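Local coordinates for protein serine protease inhibitor 4, isoform B (Drosophila melanogaster, PDB 4P0F) that probably inhibits serine and cysteine endopeptidases by the serpin mechanism, its reactive-centre loop inserting into the main sheet after cleavage, at residues V280-V285 and S314-K319; F39-C44 and A333-A338. One frame throughout, in Å; residues are numbered along the deposited sequence.

Contact 1 (V280-V285 and S314-K319)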
loop_
_atom_site.group_PDB
_atom_site.type_symbol
_atom_site.label_atom_id
_atom_site.label_comp_id
_atom_site.label_asym_id
_atom_site.label_seq_id
_atom_site.Cartn_x
_atom_site.Cartn_y
_atom_site.Cartn_z
ATOM N N VAL A 280 -6.992 8.272 1.531
ATOM C CA VAL A 280 -6.401 9.465 0.971
ATOM C C VAL A 280 -6.603 9.503 -0.535
ATOM O O VAL A 280 -6.619 8.454 -1.191
ATOM C CB VAL A 280 -4.884 9.541 1.289
ATOM C CG1 VAL A 280 -4.134 8.375 0.654
ATOM C CG2 VAL A 280 -4.295 10.866 0.849
ATOM N N GLU A 281 -6.794 10.707 -1.066
ATOM C CA GLU A 281 -6.781 10.920 -2.503
ATOM C C GLU A 281 -5.338 11.336 -2.828
ATOM O O GLU A 281 -4.800 12.267 -2.220
ATOM C CB GLU A 281 -7.826 11.968 -2.929
ATOM C CG GLU A 281 -8.162 11.959 -4.422
ATOM C CD GLU A 281 -7.073 12.558 -5.274
ATOM O OE1 GLU A 281 -6.391 13.475 -4.791
ATOM O OE2 GLU A 281 -6.906 12.124 -6.433
ATOM N N LEU A 282 -4.705 10.605 -3.741
ATOM C CA LEU A 282 -3.245 10.651 -3.901
ATOM C C LEU A 282 -2.728 11.640 -4.953
ATOM O O LEU A 282 -1.531 11.657 -5.232
ATOM C CB LEU A 282 -2.731 9.250 -4.247
ATOM C CG LEU A 282 -2.681 8.234 -3.104
ATOM C CD1 LEU A 282 -2.359 6.863 -3.630
ATOM C CD2 LEU A 282 -1.634 8.644 -2.069
ATOM N N SER A 283 -3.601 12.476 -5.523
ATOM C CA SER A 283 -3.170 13.414 -6.564
ATOM C C SER A 283 -2.033 14.311 -6.088
ATOM O O SER A 283 -1.054 14.526 -6.807
ATOM C CB SER A 283 -4.338 14.296 -7.026
ATOM O OG SER A 283 -5.287 13.528 -7.741
ATOM N N GLU A 284 -2.170 14.845 -4.879
ATOM C CA GLU A 284 -1.170 15.749 -4.341
ATOM C C GLU A 284 0.172 15.033 -4.148
ATOM O O GLU A 284 1.222 15.589 -4.484
ATOM C CB GLU A 284 -1.663 16.354 -3.027
ATOM C CG GLU A 284 -0.758 17.434 -2.452
ATOM C CD GLU A 284 -1.239 17.927 -1.098
ATOM O OE1 GLU A 284 -2.454 17.839 -0.829
ATOM O OE2 GLU A 284 -0.403 18.389 -0.296
ATOM N N VAL A 285 0.141 13.807 -3.631
ATOM C CA VAL A 285 1.364 13.021 -3.450
ATOM C C VAL A 285 2.041 12.799 -4.809
ATOM O O VAL A 285 3.250 13.007 -4.947
ATOM C CB VAL A 285 1.078 11.662 -2.768
ATOM C CG1 VAL A 285 2.244 10.693 -2.936
ATOM C CG2 VAL A 285 0.779 11.871 -1.295
ATOM N N SER A 314 -8.776 11.973 -13.085
ATOM C CA SER A 314 -9.563 12.863 -12.228
ATOM C C SER A 314 -9.433 12.550 -10.742
ATOM O O SER A 314 -9.723 13.402 -9.906
ATOM C CB SER A 314 -11.041 12.796 -12.610
ATOM O OG SER A 314 -11.462 11.448 -12.691
ATOM N N ALA A 315 -9.051 11.319 -10.411
ATOM C CA ALA A 315 -8.864 10.953 -9.011
ATOM C C ALA A 315 -8.013 9.708 -8.862
ATOM O O ALA A 315 -8.066 8.803 -9.691
ATOM C CB ALA A 315 -10.213 10.742 -8.338
ATOM N N ILE A 316 -7.217 9.671 -7.790
ATOM C CA ILE A 316 -6.548 8.452 -7.363
ATOM C C ILE A 316 -6.890 8.277 -5.897
ATOM O O ILE A 316 -6.509 9.108 -5.084
ATOM C CB ILE A 316 -5.010 8.499 -7.518
ATOM C CG1 ILE A 316 -4.609 8.908 -8.934
ATOM C CG2 ILE A 316 -4.412 7.143 -7.137
ATOM C CD1 ILE A 316 -3.093 9.009 -9.149
ATOM N N ILE A 317 -7.648 7.234 -5.567
ATOM C CA ILE A 317 -8.118 7.046 -4.196
ATOM C C ILE A 317 -7.500 5.782 -3.621
ATOM O O ILE A 317 -7.501 4.740 -4.259
ATOM C CB ILE A 317 -9.654 6.960 -4.133
ATOM C CG1 ILE A 317 -10.274 8.262 -4.647
ATOM C CG2 ILE A 317 -10.106 6.704 -2.712
ATOM C CD1 ILE A 317 -11.720 8.138 -5.072
ATOM N N HIS A 318 -6.960 5.888 -2.412
ATOM C CA HIS A 318 -6.364 4.749 -1.749
ATOM C C HIS A 318 -6.970 4.600 -0.380
ATOM O O HIS A 318 -7.110 5.582 0.352
ATOM C CB HIS A 318 -4.853 4.911 -1.634
ATOM C CG HIS A 318 -4.155 3.708 -1.086
ATOM N ND1 HIS A 318 -3.964 2.558 -1.821
ATOM C CD2 HIS A 318 -3.587 3.479 0.122
ATOM C CE1 HIS A 318 -3.300 1.679 -1.094
ATOM N NE2 HIS A 318 -3.064 2.210 0.091
ATOM N N LYS A 319 -7.329 3.370 -0.048
ATOM C CA LYS A 319 -7.837 3.056 1.285
ATOM C C LYS A 319 -7.148 1.817 1.800
ATOM O O LYS A 319 -6.926 0.877 1.048
ATOM C CB LYS A 319 -9.346 2.842 1.261
ATOM C CG LYS A 319 -10.163 4.088 1.012
ATOM C CD LYS A 319 -11.612 3.889 1.491
ATOM C CE LYS A 319 -12.495 5.081 1.117
ATOM N NZ LYS A 319 -13.948 4.948 1.493
#

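Contact 2 (F39-C44 and A333-A338)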
loop_
_atom_site.group_PDB
_atom_site.type_symbol
_atom_site.label_atom_id
_atom_site.label_comp_id
_atom_site.label_asym_id
_atom_site.label_seq_id
_atom_site.Cartn_x
_atom_site.Cartn_y
_atom_site.Cartn_z
ATOM N N PHE A 39 2.576 -1.343 -2.796
ATOM C CA PHE A 39 2.470 -2.278 -3.908
ATOM C C PHE A 39 1.194 -2.024 -4.706
ATOM O O PHE A 39 1.201 -2.061 -5.945
ATOM C CB PHE A 39 2.489 -3.725 -3.428
ATOM C CG PHE A 39 2.389 -4.718 -4.549
ATOM C CD1 PHE A 39 1.155 -5.137 -5.011
ATOM C CD2 PHE A 39 3.526 -5.195 -5.176
ATOM C CE1 PHE A 39 1.059 -6.028 -6.069
ATOM C CE2 PHE A 39 3.432 -6.091 -6.229
ATOM C CZ PHE A 39 2.189 -6.505 -6.673
ATOM N N SER A 40 0.095 -1.794 -3.995
ATOM C CA SER A 40 -1.193 -1.534 -4.631
ATOM C C SER A 40 -1.150 -0.248 -5.454
ATOM O O SER A 40 -1.661 -0.189 -6.590
ATOM C CB SER A 40 -2.291 -1.455 -3.565
ATOM O OG SER A 40 -3.534 -1.064 -4.102
ATOM N N ILE A 41 -0.551 0.783 -4.876
ATOM C CA ILE A 41 -0.452 2.070 -5.540
ATOM C C ILE A 41 0.410 1.961 -6.792
ATOM O O ILE A 41 0.013 2.431 -7.861
ATOM C CB ILE A 41 0.114 3.145 -4.579
ATOM C CG1 ILE A 41 -0.864 3.368 -3.418
ATOM C CG2 ILE A 41 0.362 4.459 -5.310
ATOM C CD1 ILE A 41 -0.280 4.106 -2.256
ATOM N N GLN A 42 1.591 1.361 -6.672
ATOM C CA GLN A 42 2.489 1.267 -7.826
ATOM C C GLN A 42 1.881 0.423 -8.954
ATOM O O GLN A 42 2.006 0.764 -10.137
ATOM C CB GLN A 42 3.833 0.681 -7.425
ATOM C CG GLN A 42 4.946 0.970 -8.414
ATOM C CD GLN A 42 6.173 0.108 -8.197
ATOM O OE1 GLN A 42 6.076 -1.107 -8.038
ATOM N NE2 GLN A 42 7.345 0.738 -8.197
ATOM N N THR A 43 1.207 -0.664 -8.584
ATOM C CA THR A 43 0.583 -1.557 -9.549
ATOM C C THR A 43 -0.525 -0.837 -10.299
ATOM O O THR A 43 -0.589 -0.900 -11.529
ATOM C CB THR A 43 0.024 -2.814 -8.856
ATOM O OG1 THR A 43 1.101 -3.508 -8.220
ATOM C CG2 THR A 43 -0.628 -3.751 -9.859
ATOM N N CYS A 44 -1.380 -0.126 -9.573
ATOM C CA CYS A 44 -2.500 0.568 -10.212
ATOM C C CYS A 44 -1.975 1.630 -11.166
ATOM O O CYS A 44 -2.447 1.765 -12.302
ATOM C CB CYS A 44 -3.411 1.209 -9.178
ATOM S SG CYS A 44 -4.927 1.859 -9.917
ATOM N N ALA A 333 -6.025 -3.364 1.280
ATOM C CA ALA A 333 -5.980 -2.048 0.686
ATOM C C ALA A 333 -6.532 -2.122 -0.723
ATOM O O ALA A 333 -6.598 -3.195 -1.316
ATOM C CB ALA A 333 -4.558 -1.508 0.667
ATOM N N ALA A 334 -6.910 -0.970 -1.254
ATOM C CA ALA A 334 -7.251 -0.876 -2.664
ATOM C C ALA A 334 -6.919 0.508 -3.169
ATOM O O ALA A 334 -6.930 1.477 -2.409
ATOM C CB ALA A 334 -8.734 -1.204 -2.901
ATOM N N THR A 335 -6.587 0.573 -4.458
ATOM C CA THR A 335 -6.308 1.822 -5.141
ATOM C C THR A 335 -7.180 1.902 -6.395
ATOM O O THR A 335 -7.214 0.961 -7.182
ATOM C CB THR A 335 -4.827 1.942 -5.547
ATOM O OG1 THR A 335 -3.977 1.671 -4.424
ATOM C CG2 THR A 335 -4.527 3.337 -6.075
ATOM N N GLY A 336 -7.907 3.007 -6.535
ATOM C CA GLY A 336 -8.743 3.239 -7.699
ATOM C C GLY A 336 -8.321 4.518 -8.393
ATOM O O GLY A 336 -8.211 5.565 -7.759
ATOM N N MET A 337 -8.092 4.418 -9.702
ATOM C CA MET A 337 -7.730 5.574 -10.524
ATOM C C MET A 337 -8.828 5.842 -11.522
ATOM O O MET A 337 -9.089 5.000 -12.375
ATOM C CB MET A 337 -6.428 5.338 -11.277
ATOM C CG MET A 337 -5.164 5.340 -10.417
ATOM S SD MET A 337 -3.636 5.297 -11.394
ATOM C CE MET A 337 -4.159 6.302 -12.794
ATOM N N ALA A 338 -9.464 7.001 -11.418
ATOM C CA ALA A 338 -10.527 7.378 -12.351
ATOM C C ALA A 338 -9.945 8.168 -13.504
ATOM O O ALA A 338 -9.237 9.137 -13.283
ATOM C CB ALA A 338 -11.592 8.181 -11.644
#

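Contact 1 (V280-V285 and S314-K319)
E281 folds its carboxylate back onto the main chain of I316 at the point where the sheet A end of strand 263-281 of this serpin gives way to helix 283-288. Ahead of it the strands run antiparallel: V280 and H318 form a hydrogen-bonded pair, N to O and O to N, and E281 faces I317 as a non-hydrogen-bonded pair. One step on, L282, the N-cap residue of the helix, gives its N to I316 O at 2.7 Å.

The E281 carboxylate takes over where the strand pairing stops. CG lies anti to the backbone N (chi1 -163°) and the chain bends at chi2 (-74°), which brings OE2 to 2.8 Å from I316 N in a nearly straight bond, 174° at the hydrogen. I316 N meets OE2 on the anti side, while S283 OG uses the syn lone pair of the same oxygen. S283 N comes to E281 OE1 at 3.1 Å from above the carboxylate plane. An alanine in place of E281 would probably leave I316 N without this acceptor and set the S283 hydroxyl free to turn.

On the side of L282 the packing is apolar. L282 and I316 cross at about a right angle, L282 CB against I316 CG2 at 4.0 Å, and L282 CD1 reaches H318 CB at 3.7 Å. The H318 ring is hydrogen-bonded at both nitrogens, ND1 to T335 OG1 and NE2 to S37 N.

Contact 2 (F39-C44 and A333-A338)
T335 lies against the side of helix 38-49 with its two branches on different neighbours: OG1 meets the hydroxyl of S40, and CG2 packs against C44. The first torsion makes this split. With chi1 at -51°, OG1 sits beside the backbone N and CG2 points anti to it, farther along the helix. T335 OG1 and S40 OG are 2.8 Å apart and share a hydrogen bond, while T335 CG2 rests 3.9 Å from C44 CB. I41 comes in at about a right angle to T335, its CG1 3.7 Å from T335 OG1.

None of these polar atoms is exposed. With H318 as a further partner of T335 OG1, and N167 OD1 hydrogen-bonded to S40 OG, the two hydroxyls sit in the middle of a buried run of hydrogen bonds that joins three strands to the helix.

One turn further on, a thiol makes the contact. C44 SG lies anti to its backbone N (chi1 -171°), which carries it out to M337 CG at 3.5 Å and to T335 O at 3.7 Å. M337 bends at chi3, and its SD lies 3.8 Å from C44 O. The M337 side chain thus touches both the thiol and the backbone of C44.

The axes of segments 39-44 and 333-338 approach to 7.5 Å and run in the same general direction, 26° apart. In this cleaved serpin, strand 328-341 is formed by the part of the reactive-centre loop that has inserted into sheet A, where it is now a central strand. It is flanked by antiparallel strands 161-174 and 311-324, and helix 38-49 runs along the face that carries T335 and M337, packed in turn on helices 6-28 and 71-84.

In the fold
The two contacts sit side by side on sheet A, their centres about 9 Å apart, and H318 joins them through its bond to T335, with H318 ND1 2.7 Å from T335 OG1. Backbone pairing adds a second join, I317 N to G336 O at 2.8 Å. Contact 1 is nested within the long loop that contact 2 closes, because 280-319 falls between 39-44 and 333-338; strands 311-324 and 328-341 follow one another in the chain. I41 completes the connection by touching both L282 and H318. Contact 2 and H318 lie in what corresponds to the shutter region of serpins, where sheet A parts to admit the cleaved reactive-centre loop, with the rest of contact 1 beside it.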